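Local coordinates for UDP-N-acetylenolpyruvoylglucosamine reductase (Listeria monocytogenes, PDB 3TX1), which catalyses the NADPH-dependent reduction of UDP-N-acetylenolpyruvoylglucosamine to UDP-N-acetylmuramate, an FAD-dependent step in making the peptidoglycan of the cell wall, at residues T47-G52 with P240-V245; K234-Y239 with F280-G285; H266-A271 with A289-N294. One frame throughout, in Å; residues are numbered along the deposited sequence.

Interaction 1: residues T47-G52 with P240-V245; sequences TYTKTG and PSCGSV. With FAD (flavin-adenine dinucleotide), chain B.
Tyr48, Thr49 and Lys50 bring a tight turn against the chain at Pro240, Ser241 and Cys242. The contact across the two loops is one of van der Waals packing. Pro240 is central to it: CB lies against the carbonyl O of Tyr48. Its CG meets Lys50 CD at 4.1 Å, the two side chains crossing at a slant. Deeper in, Thr49 sends its methyl to the backbone. CG2 lies anti to the carbonyl carbon, and this brings it to the backbone of Ser241 and Cys242. CG2 is 3.4 Å from Cys242 N and also lies 3.9 Å from Cys242 CB.

The aromatic contact is made by Tyr48. Its CG lies anti to the backbone N (chi1 -155°), which swings the ring toward Ser241 and the flavin. The carbonyl O of Ser241 sits at the ring edge, near the ring plane, beside CD2. The neighbouring CE2 comes to 3.4 Å from the flavin methyl C8M.

Hydrogen bonds give the 47-52 loop its shape. Residues 47-50 form a type I beta turn, closed by Lys50 N to Thr47 O at 2.8 Å. Thr47 OG1 adds a second tie by donating to Thr51 O at 2.9 Å.

The cofactor contacts continue past the loop-loop packing. Gly243 CA lies 3.4 Å from FAD C9, so the backbone itself packs on the flavin. Ser88 and Pro147 also touch Tyr48. Together the two loops border the dimethylbenzene end of the isoalloxazine in the FAD site of this MurB enzyme. The 240-245 segment also carries Ser244, the predicted proton donor of the active site.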
loop_
_atom_site.group_PDB
_atom_site.type_symbol
_atom_site.label_atom_id
_atom_site.label_comp_id
_atom_site.label_asym_id
_atom_site.label_seq_id
_atom_site.Cartn_x
_atom_site.Cartn_y
_atom_site.Cartn_z
ATOM N N THR A 47 -0.275 9.384 4.913
ATOM C CA THR A 47 -0.870 8.701 3.758
ATOM C C THR A 47 -0.472 9.356 2.514
ATOM O O THR A 47 -0.312 10.564 2.441
ATOM C CB THR A 47 -2.401 8.667 3.705
ATOM O OG1 THR A 47 -2.894 10.008 3.649
ATOM C CG2 THR A 47 -3.012 7.919 4.878
ATOM N N TYR A 48 -0.388 8.520 1.502
ATOM C CA TYR A 48 0.075 8.928 0.221
ATOM C C TYR A 48 -0.877 9.919 -0.461
ATOM O O TYR A 48 -0.435 10.748 -1.243
ATOM C CB TYR A 48 0.389 7.670 -0.572
ATOM C CG TYR A 48 1.400 7.868 -1.653
ATOM C CD1 TYR A 48 2.773 7.770 -1.398
ATOM C CD2 TYR A 48 0.978 8.121 -2.936
ATOM C CE1 TYR A 48 3.696 7.947 -2.419
ATOM C CE2 TYR A 48 1.870 8.287 -3.970
ATOM C CZ TYR A 48 3.219 8.211 -3.712
ATOM O OH TYR A 48 4.033 8.412 -4.803
ATOM N N THR A 49 -2.167 9.871 -0.139
ATOM C CA THR A 49 -3.126 10.862 -0.671
ATOM C C THR A 49 -3.173 12.075 0.241
ATOM O O THR A 49 -3.817 13.067 -0.061
ATOM C CB THR A 49 -4.581 10.329 -0.731
ATOM O OG1 THR A 49 -4.962 9.814 0.549
ATOM C CG2 THR A 49 -4.727 9.250 -1.752
ATOM N N LYS A 50 -2.526 11.987 1.387
ATOM C CA LYS A 50 -2.564 13.079 2.351
ATOM C C LYS A 50 -4.015 13.342 2.808
ATOM O O LYS A 50 -4.465 14.486 2.877
ATOM C CB LYS A 50 -1.897 14.332 1.768
ATOM C CG LYS A 50 -0.376 14.253 1.692
ATOM C CD LYS A 50 0.178 15.441 0.905
ATOM C CE LYS A 50 1.707 15.525 0.944
ATOM N NZ LYS A 50 2.268 16.763 0.296
ATOM N N THR A 51 -4.741 12.261 3.092
ATOM C CA THR A 51 -6.125 12.333 3.554
ATOM C C THR A 51 -6.359 11.250 4.572
ATOM O O THR A 51 -5.612 10.247 4.620
ATOM C CB THR A 51 -7.104 11.906 2.466
ATOM O OG1 THR A 51 -6.761 10.583 2.069
ATOM C CG2 THR A 51 -7.069 12.829 1.288
ATOM N N GLY A 52 -7.467 11.398 5.295
ATOM C CA GLY A 52 -7.909 10.396 6.235
ATOM C C GLY A 52 -8.176 11.027 7.567
ATOM O O GLY A 52 -7.369 11.821 8.062
ATOM N N PRO A 240 -0.101 14.042 -4.952
ATOM C CA PRO A 240 -0.394 12.891 -4.109
ATOM C C PRO A 240 -1.595 12.181 -4.721
ATOM O O PRO A 240 -2.424 12.836 -5.335
ATOM C CB PRO A 240 -0.734 13.508 -2.737
ATOM C CG PRO A 240 -0.908 14.971 -2.980
ATOM C CD PRO A 240 -0.123 15.313 -4.208
ATOM N N SER A 241 -1.645 10.854 -4.628
ATOM C CA SER A 241 -2.803 10.088 -5.143
ATOM C C SER A 241 -2.751 8.719 -4.534
ATOM O O SER A 241 -1.804 8.401 -3.802
ATOM C CB SER A 241 -2.791 9.931 -6.679
ATOM O OG SER A 241 -1.898 8.907 -7.134
ATOM N N CYS A 242 -3.789 7.924 -4.768
ATOM C CA CYS A 242 -3.685 6.515 -4.422
ATOM C C CYS A 242 -3.263 5.992 -5.795
ATOM O O CYS A 242 -2.737 6.772 -6.631
ATOM C CB CYS A 242 -4.978 5.931 -3.835
ATOM S SG CYS A 242 -6.561 6.363 -4.603
ATOM N N GLY A 243 -3.425 4.736 -6.133
ATOM C CA GLY A 243 -2.913 4.509 -7.495
ATOM C C GLY A 243 -3.995 4.597 -8.524
ATOM O O GLY A 243 -4.774 5.544 -8.581
ATOM N N SER A 244 -4.037 3.559 -9.325
ATOM C CA SER A 244 -5.108 3.395 -10.225
ATOM C C SER A 244 -6.226 3.118 -9.213
ATOM O O SER A 244 -6.115 2.218 -8.402
ATOM C CB SER A 244 -4.831 2.192 -11.118
ATOM O OG SER A 244 -5.471 2.311 -12.379
ATOM N N VAL A 245 -7.257 3.946 -9.220
ATOM C CA VAL A 245 -8.388 3.822 -8.313
ATOM C C VAL A 245 -9.262 2.559 -8.514
ATOM O O VAL A 245 -9.809 2.050 -7.570
ATOM C CB VAL A 245 -9.275 5.115 -8.391
ATOM C CG1 VAL A 245 -10.633 4.906 -7.742
ATOM C CG2 VAL A 245 -8.599 6.309 -7.736
HETATM P PA FAD B . -1.203 0.793 2.333
HETATM O O1A FAD B . -0.720 1.470 3.571
HETATM O O2A FAD B . -1.893 1.598 1.269
HETATM O O5B FAD B . -2.261 -0.337 2.731
HETATM C C5B FAD B . -2.369 -1.343 1.730
HETATM C C4B FAD B . -2.973 -2.623 2.269
HETATM O O4B FAD B . -1.959 -3.472 2.782
HETATM C C3B FAD B . -3.981 -2.468 3.386
HETATM O O3B FAD B . -4.846 -3.628 3.314
HETATM C C2B FAD B . -3.073 -2.585 4.609
HETATM O O2B FAD B . -3.677 -2.929 5.872
HETATM C C1B FAD B . -2.179 -3.705 4.168
HETATM N N9A FAD B . -0.875 -3.582 4.796
HETATM C C8A FAD B . -0.041 -2.531 4.767
HETATM N N7A FAD B . 1.115 -2.870 5.404
HETATM C C5A FAD B . 1.039 -4.148 5.836
HETATM C C6A FAD B . 1.860 -5.121 6.603
HETATM N N6A FAD B . 3.099 -4.832 7.091
HETATM N N1A FAD B . 1.333 -6.347 6.809
HETATM C C2A FAD B . 0.136 -6.698 6.359
HETATM N N3A FAD B . -0.680 -5.877 5.695
HETATM C C4A FAD B . -0.292 -4.613 5.413
HETATM N N1 FAD B . 0.366 -0.996 -7.009
HETATM C C2 FAD B . 0.816 -1.909 -7.905
HETATM O O2 FAD B . 0.676 -3.120 -7.664
HETATM N N3 FAD B . 1.448 -1.597 -9.044
HETATM C C4 FAD B . 1.670 -0.350 -9.436
HETATM O O4 FAD B . 2.229 -0.096 -10.527
HETATM C C4X FAD B . 1.208 0.699 -8.515
HETATM N N5 FAD B . 1.397 1.978 -8.825
HETATM C C5X FAD B . 0.993 2.974 -8.022
HETATM C C6 FAD B . 1.246 4.280 -8.410
HETATM C C7 FAD B . 0.876 5.326 -7.606
HETATM C C7M FAD B . 1.142 6.741 -8.048
HETATM C C8 FAD B . 0.217 5.001 -6.321
HETATM C C8M FAD B . -0.225 6.078 -5.398
HETATM C C9 FAD B . -0.028 3.710 -5.939
HETATM C C9A FAD B . 0.335 2.667 -6.756
HETATM N N10 FAD B . 0.114 1.320 -6.379
HETATM C C10 FAD B . 0.542 0.308 -7.258
HETATM C "C1'" FAD B . -0.578 1.002 -5.116
HETATM C "C2'" FAD B . 0.393 0.833 -3.970
HETATM O "O2'" FAD B . 1.651 1.414 -4.300
HETATM C "C3'" FAD B . 0.639 -0.634 -3.669
HETATM O "O3'" FAD B . -0.637 -1.222 -3.456
HETATM C "C4'" FAD B . 1.501 -0.766 -2.417
HETATM O "O4'" FAD B . 2.177 -2.032 -2.378
HETATM C "C5'" FAD B . 0.726 -0.506 -1.137
HETATM O "O5'" FAD B . 1.665 -0.132 -0.158
HETATM P P FAD B . 1.299 0.595 1.197
HETATM O O1P FAD B . 2.436 0.293 2.104
HETATM O O2P FAD B . 1.007 1.999 0.792
HETATM O O3P FAD B . -0.036 -0.068 1.674
#

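Interaction 2: residues K234-Y239 with F280-G285; sequences KQPLEY and FIVNIG
Phe280 reaches across to the loop at Gln235 and Pro236. Its CB already lies near Pro236 CG. From there the ring turns one face to the proline. CG and CE2 both lie near Pro236 CD, and CD2 is closest to that carbon at 3.7 Å. This is a CH-pi contact: Pro236 CD stands 3.9 Å from the ring centroid, 21° off the normal, over one face and shifted toward the rim. Further along the ring, CE1 nears Gln235 CG. The tip, CZ, meets Gln235 CD at 3.7 Å, with amide and ring planes 48° apart. CG of Phe280 is anti to the carbonyl carbon (chi1 -86°), and this turns the ring toward the 234-239 loop.

Gln235 crosses the ring tip at a slant. Its OE1 accepts from Arg231 NH2, which ties the amide to the preceding helix.

Two residues on from Phe280, Val282 carries the packing further. Its CG1 touches Pro236 CG at 3.6 Å, while CB touches Tyr239 CB at 3.7 Å. The valine is thus shared by the proline and the tyrosine. Tyr239 then slants past the chain, with CD2 3.8 Å from Asn283 O.

Asn283 turns its amide away from this surface. OD1 accepts from Gly285 N at 3.0 Å, an Asx turn that ends the strand, and also from Ala287 N. ND2 is bonded to Thr49 O.

Gln235 and Phe280 both belong to the FAD pocket. Phe280 also lies about 4 Å, side chain to side chain, from Ser244, the predicted proton donor. The packing therefore joins the loop after helix 217-234 to strand 281-283 at the wall of the flavin and active site.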
loop_
_atom_site.group_PDB
_atom_site.type_symbol
_atom_site.label_atom_id
_atom_site.label_comp_id
_atom_site.label_asym_id
_atom_site.label_seq_id
_atom_site.Cartn_x
_atom_site.Cartn_y
_atom_site.Cartn_z
ATOM N N LYS A 234 3.021 8.344 -18.160
ATOM C CA LYS A 234 1.607 8.098 -18.058
ATOM C C LYS A 234 0.928 8.317 -16.738
ATOM O O LYS A 234 -0.279 8.209 -16.650
ATOM C CB LYS A 234 1.354 6.682 -18.513
ATOM C CG LYS A 234 1.597 6.505 -20.004
ATOM C CD LYS A 234 1.245 5.085 -20.396
ATOM C CE LYS A 234 0.833 4.982 -21.852
ATOM N NZ LYS A 234 0.157 3.663 -22.018
ATOM N N GLN A 235 1.694 8.642 -15.711
ATOM C CA GLN A 235 1.137 8.782 -14.397
ATOM C C GLN A 235 1.456 10.096 -13.748
ATOM O O GLN A 235 2.531 10.646 -13.990
ATOM C CB GLN A 235 1.645 7.667 -13.548
ATOM C CG GLN A 235 1.132 6.362 -14.075
ATOM C CD GLN A 235 1.487 5.176 -13.212
ATOM O OE1 GLN A 235 2.119 5.290 -12.138
ATOM N NE2 GLN A 235 1.040 4.011 -13.665
ATOM N N PRO A 236 0.495 10.638 -12.967
ATOM C CA PRO A 236 0.767 11.866 -12.239
ATOM C C PRO A 236 1.568 11.484 -11.022
ATOM O O PRO A 236 0.991 11.043 -10.026
ATOM C CB PRO A 236 -0.618 12.347 -11.794
ATOM C CG PRO A 236 -1.578 11.267 -12.087
ATOM C CD PRO A 236 -0.870 10.121 -12.731
ATOM N N LEU A 237 2.889 11.561 -11.086
ATOM C CA LEU A 237 3.657 11.190 -9.903
ATOM C C LEU A 237 3.906 12.427 -9.046
ATOM O O LEU A 237 4.239 12.316 -7.860
ATOM C CB LEU A 237 4.955 10.501 -10.283
ATOM C CG LEU A 237 4.929 9.253 -11.175
ATOM C CD1 LEU A 237 6.375 8.760 -11.382
ATOM C CD2 LEU A 237 3.972 8.143 -10.680
ATOM N N GLU A 238 3.714 13.597 -9.662
ATOM C CA GLU A 238 3.882 14.883 -9.001
ATOM C C GLU A 238 2.825 15.095 -7.897
ATOM O O GLU A 238 3.140 15.648 -6.837
ATOM C CB GLU A 238 3.897 16.047 -10.022
ATOM C CG GLU A 238 2.688 16.172 -10.980
ATOM C CD GLU A 238 2.746 15.278 -12.246
ATOM O OE1 GLU A 238 2.164 15.707 -13.269
ATOM O OE2 GLU A 238 3.369 14.166 -12.258
ATOM N N TYR A 239 1.603 14.602 -8.108
ATOM C CA TYR A 239 0.525 14.833 -7.152
ATOM C C TYR A 239 0.330 13.722 -6.183
ATOM O O TYR A 239 0.514 12.569 -6.540
ATOM C CB TYR A 239 -0.810 14.983 -7.868
ATOM C CG TYR A 239 -0.888 16.225 -8.671
ATOM C CD1 TYR A 239 -0.740 16.168 -10.040
ATOM C CD2 TYR A 239 -1.053 17.456 -8.062
ATOM C CE1 TYR A 239 -0.771 17.302 -10.795
ATOM C CE2 TYR A 239 -1.102 18.597 -8.806
ATOM C CZ TYR A 239 -0.952 18.504 -10.176
ATOM O OH TYR A 239 -0.966 19.611 -10.972
ATOM N N PHE A 280 -6.803 7.746 -12.207
ATOM C CA PHE A 280 -6.200 8.284 -11.003
ATOM C C PHE A 280 -6.965 9.490 -10.495
ATOM O O PHE A 280 -7.303 10.405 -11.255
ATOM C CB PHE A 280 -4.833 8.832 -11.318
ATOM C CG PHE A 280 -3.730 7.835 -11.264
ATOM C CD1 PHE A 280 -3.642 6.802 -12.195
ATOM C CD2 PHE A 280 -2.695 8.004 -10.371
ATOM C CE1 PHE A 280 -2.577 5.890 -12.177
ATOM C CE2 PHE A 280 -1.614 7.117 -10.380
ATOM C CZ PHE A 280 -1.553 6.053 -11.279
ATOM N N ILE A 281 -7.195 9.526 -9.193
ATOM C CA ILE A 281 -7.791 10.709 -8.611
ATOM C C ILE A 281 -6.667 11.437 -7.867
ATOM O O ILE A 281 -6.188 10.958 -6.837
ATOM C CB ILE A 281 -8.949 10.331 -7.690
ATOM C CG1 ILE A 281 -10.072 9.802 -8.554
ATOM C CG2 ILE A 281 -9.435 11.531 -6.900
ATOM C CD1 ILE A 281 -11.243 9.284 -7.768
ATOM N N VAL A 282 -6.233 12.564 -8.408
ATOM C CA VAL A 282 -5.159 13.323 -7.785
ATOM C C VAL A 282 -5.659 14.362 -6.772
ATOM O O VAL A 282 -6.786 14.806 -6.826
ATOM C CB VAL A 282 -4.304 14.065 -8.833
ATOM C CG1 VAL A 282 -3.701 13.081 -9.791
ATOM C CG2 VAL A 282 -5.162 15.071 -9.585
ATOM N N ASN A 283 -4.751 14.817 -5.924
ATOM C CA ASN A 283 -5.025 15.752 -4.861
ATOM C C ASN A 283 -4.432 17.058 -5.270
ATOM O O ASN A 283 -3.263 17.317 -5.000
ATOM C CB ASN A 283 -4.311 15.258 -3.604
ATOM C CG ASN A 283 -4.594 16.090 -2.383
ATOM O OD1 ASN A 283 -5.195 17.175 -2.450
ATOM N ND2 ASN A 283 -4.172 15.570 -1.229
ATOM N N ILE A 284 -5.226 17.889 -5.917
ATOM C CA ILE A 284 -4.752 19.188 -6.350
ATOM C C ILE A 284 -4.588 20.196 -5.217
ATOM O O ILE A 284 -4.393 21.380 -5.488
ATOM C CB ILE A 284 -5.644 19.783 -7.453
ATOM C CG1 ILE A 284 -7.054 20.039 -6.940
ATOM C CG2 ILE A 284 -5.656 18.855 -8.651
ATOM C CD1 ILE A 284 -7.914 20.841 -7.894
ATOM N N GLY A 285 -4.692 19.751 -3.962
ATOM C CA GLY A 285 -4.417 20.613 -2.802
ATOM C C GLY A 285 -5.519 20.644 -1.774
ATOM O O GLY A 285 -6.620 21.156 -2.021
#

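Interaction 3: residues H266-A271 with A289-N294; sequences HIIGGA and ATDYMN
Asp291, Ile268 and Ala271 have the most surface buried where the first part of a helix meets the tip of a beta hairpin. Asp291 lies against the turn itself. Its CB is 3.6 Å from Ile268 O and 3.8 Å from Ala271 CB. The carboxylate spreads over the glycines: OD1 approaches Gly269 CA at 3.5 Å, and OD2 accepts a weak hydrogen bond from Gly270 N. That bond is long, 3.3 Å, but almost straight (178°). The firmer partner of OD2 is the backbone N of Thr288, just before the helix. One oxygen thus links the start of the helix to the hairpin.

The turn, residues 268-271, is type II', with Gly269 at a positive phi (56°) and its CA against the carboxylate. Ile268 and Ala271 close the turn with a pair of backbone bonds, N to O in both directions.

Ile268 flanks the carboxylate and reaches one helical turn further. With CG1 anti to the carbonyl carbon (chi1 -60°), its CD1 comes 3.9 Å from Asn294 O. Ala271 fills the other part of the interface. Its methyl packs on Asp291 CB and also faces the Tyr292 ring, 4.4 Å from CD1.

Tyr292 also crosses to the third strand, where its OH bonds to Ile281 O. Helix 289-307 thus packs on the small antiparallel sheet of strands 267-268, 271-273 and 281-283, with Leu295 continuing the contact to Ile268 and Ala271. Elsewhere on the helix, Ala289 and Met293 touch Ile91 of strand 90-92.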
loop_
_atom_site.group_PDB
_atom_site.type_symbol
_atom_site.label_atom_id
_atom_site.label_comp_id
_atom_site.label_asym_id
_atom_site.label_seq_id
_atom_site.Cartn_x
_atom_site.Cartn_y
_atom_site.Cartn_z
ATOM N N HIS A 266 -12.639 16.244 -13.977
ATOM C CA HIS A 266 -13.676 16.509 -13.005
ATOM C C HIS A 266 -13.087 16.774 -11.664
ATOM O O HIS A 266 -12.135 16.120 -11.273
ATOM C CB HIS A 266 -14.688 15.364 -12.930
ATOM C CG HIS A 266 -16.073 15.853 -12.639
ATOM N ND1 HIS A 266 -16.906 16.297 -13.620
ATOM C CD2 HIS A 266 -16.709 16.111 -11.446
ATOM C CE1 HIS A 266 -18.045 16.741 -13.077
ATOM N NE2 HIS A 266 -17.929 16.641 -11.745
ATOM N N ILE A 267 -13.639 17.742 -10.941
ATOM C CA ILE A 267 -13.148 18.106 -9.612
ATOM C C ILE A 267 -14.271 18.153 -8.611
ATOM O O ILE A 267 -15.349 18.645 -8.920
ATOM C CB ILE A 267 -12.500 19.507 -9.634
ATOM C CG1 ILE A 267 -11.233 19.476 -10.467
ATOM C CG2 ILE A 267 -12.153 20.021 -8.230
ATOM C CD1 ILE A 267 -10.703 20.849 -10.746
ATOM N N ILE A 268 -14.024 17.595 -7.430
ATOM C CA ILE A 268 -14.907 17.727 -6.296
ATOM C C ILE A 268 -13.999 18.113 -5.137
ATOM O O ILE A 268 -13.070 17.352 -4.832
ATOM C CB ILE A 268 -15.594 16.432 -5.936
ATOM C CG1 ILE A 268 -16.433 15.948 -7.125
ATOM C CG2 ILE A 268 -16.414 16.651 -4.654
ATOM C CD1 ILE A 268 -17.497 14.939 -6.730
ATOM N N GLY A 269 -14.243 19.287 -4.518
ATOM C CA GLY A 269 -13.371 19.798 -3.458
ATOM C C GLY A 269 -11.941 19.913 -3.939
ATOM O O GLY A 269 -11.665 20.605 -4.895
ATOM N N GLY A 270 -11.010 19.224 -3.293
ATOM C CA GLY A 270 -9.609 19.254 -3.744
ATOM C C GLY A 270 -9.176 17.995 -4.503
ATOM O O GLY A 270 -7.983 17.739 -4.675
ATOM N N ALA A 271 -10.148 17.218 -4.967
ATOM C CA ALA A 271 -9.882 15.979 -5.653
ATOM C C ALA A 271 -10.205 16.121 -7.134
ATOM O O ALA A 271 -11.167 16.788 -7.511
ATOM C CB ALA A 271 -10.703 14.865 -5.029
ATOM N N ALA A 289 -10.736 12.946 2.440
ATOM C CA ALA A 289 -11.263 11.627 2.127
ATOM C C ALA A 289 -12.718 11.744 1.629
ATOM O O ALA A 289 -13.140 11.016 0.699
ATOM C CB ALA A 289 -11.162 10.721 3.338
ATOM N N THR A 290 -13.485 12.671 2.216
ATOM C CA THR A 290 -14.839 12.880 1.747
ATOM C C THR A 290 -14.774 13.178 0.252
ATOM O O THR A 290 -15.486 12.533 -0.540
ATOM C CB THR A 290 -15.562 14.012 2.479
ATOM O OG1 THR A 290 -15.412 13.827 3.877
ATOM C CG2 THR A 290 -17.041 13.998 2.156
ATOM N N ASP A 291 -13.897 14.111 -0.136
ATOM C CA ASP A 291 -13.739 14.458 -1.561
ATOM C C ASP A 291 -13.446 13.235 -2.380
ATOM O O ASP A 291 -14.048 13.046 -3.433
ATOM C CB ASP A 291 -12.620 15.450 -1.805
ATOM C CG ASP A 291 -12.879 16.795 -1.191
ATOM O OD1 ASP A 291 -14.052 17.260 -1.175
ATOM O OD2 ASP A 291 -11.883 17.380 -0.721
ATOM N N TYR A 292 -12.508 12.407 -1.926
ATOM C CA TYR A 292 -12.211 11.167 -2.669
ATOM C C TYR A 292 -13.427 10.254 -2.837
ATOM O O TYR A 292 -13.739 9.880 -3.973
ATOM C CB TYR A 292 -11.036 10.408 -2.071
ATOM C CG TYR A 292 -9.687 10.827 -2.638
ATOM C CD1 TYR A 292 -9.031 11.988 -2.193
ATOM C CD2 TYR A 292 -9.050 10.049 -3.622
ATOM C CE1 TYR A 292 -7.794 12.370 -2.711
ATOM C CE2 TYR A 292 -7.819 10.433 -4.148
ATOM C CZ TYR A 292 -7.192 11.599 -3.681
ATOM O OH TYR A 292 -5.943 11.963 -4.209
ATOM N N MET A 293 -14.125 9.951 -1.725
ATOM C CA MET A 293 -15.288 9.059 -1.721
ATOM C C MET A 293 -16.363 9.622 -2.608
ATOM O O MET A 293 -17.123 8.878 -3.232
ATOM C CB MET A 293 -15.897 8.878 -0.309
ATOM C CG MET A 293 -15.080 8.184 0.791
ATOM S SD MET A 293 -14.076 6.737 0.285
ATOM C CE MET A 293 -15.179 5.668 -0.655
ATOM N N ASN A 294 -16.470 10.945 -2.618
ATOM C CA ASN A 294 -17.477 11.590 -3.403
ATOM C C ASN A 294 -17.138 11.531 -4.885
ATOM O O ASN A 294 -17.982 11.234 -5.723
ATOM C CB ASN A 294 -17.721 13.017 -2.888
ATOM C CG ASN A 294 -18.718 13.072 -1.700
ATOM O OD1 ASN A 294 -18.635 13.946 -0.836
ATOM N ND2 ASN A 294 -19.667 12.125 -1.664
#

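Overall arrangement
The centres of interactions 1 and 2 are about 9 Å apart, and the centre of interaction 3 lies about 12 and 13 Å from them. Interaction 1 joins a loop of the FAD-binding region to a loop of the C-terminal region. Interactions 2 and 3 lie wholly within the C-terminal region. Along the chain, interaction 1 closes before interaction 3 opens, while interaction 2 crosses both. Residues 234-245 run without a break from interaction 2 into interaction 1. Strand 281-283 and helix 289-307, consecutive in sequence, connect interactions 2 and 3 through one three-stranded sheet. The series leads from the flavin, at interactions 1 and 2, outward to the hairpin tip of interaction 3.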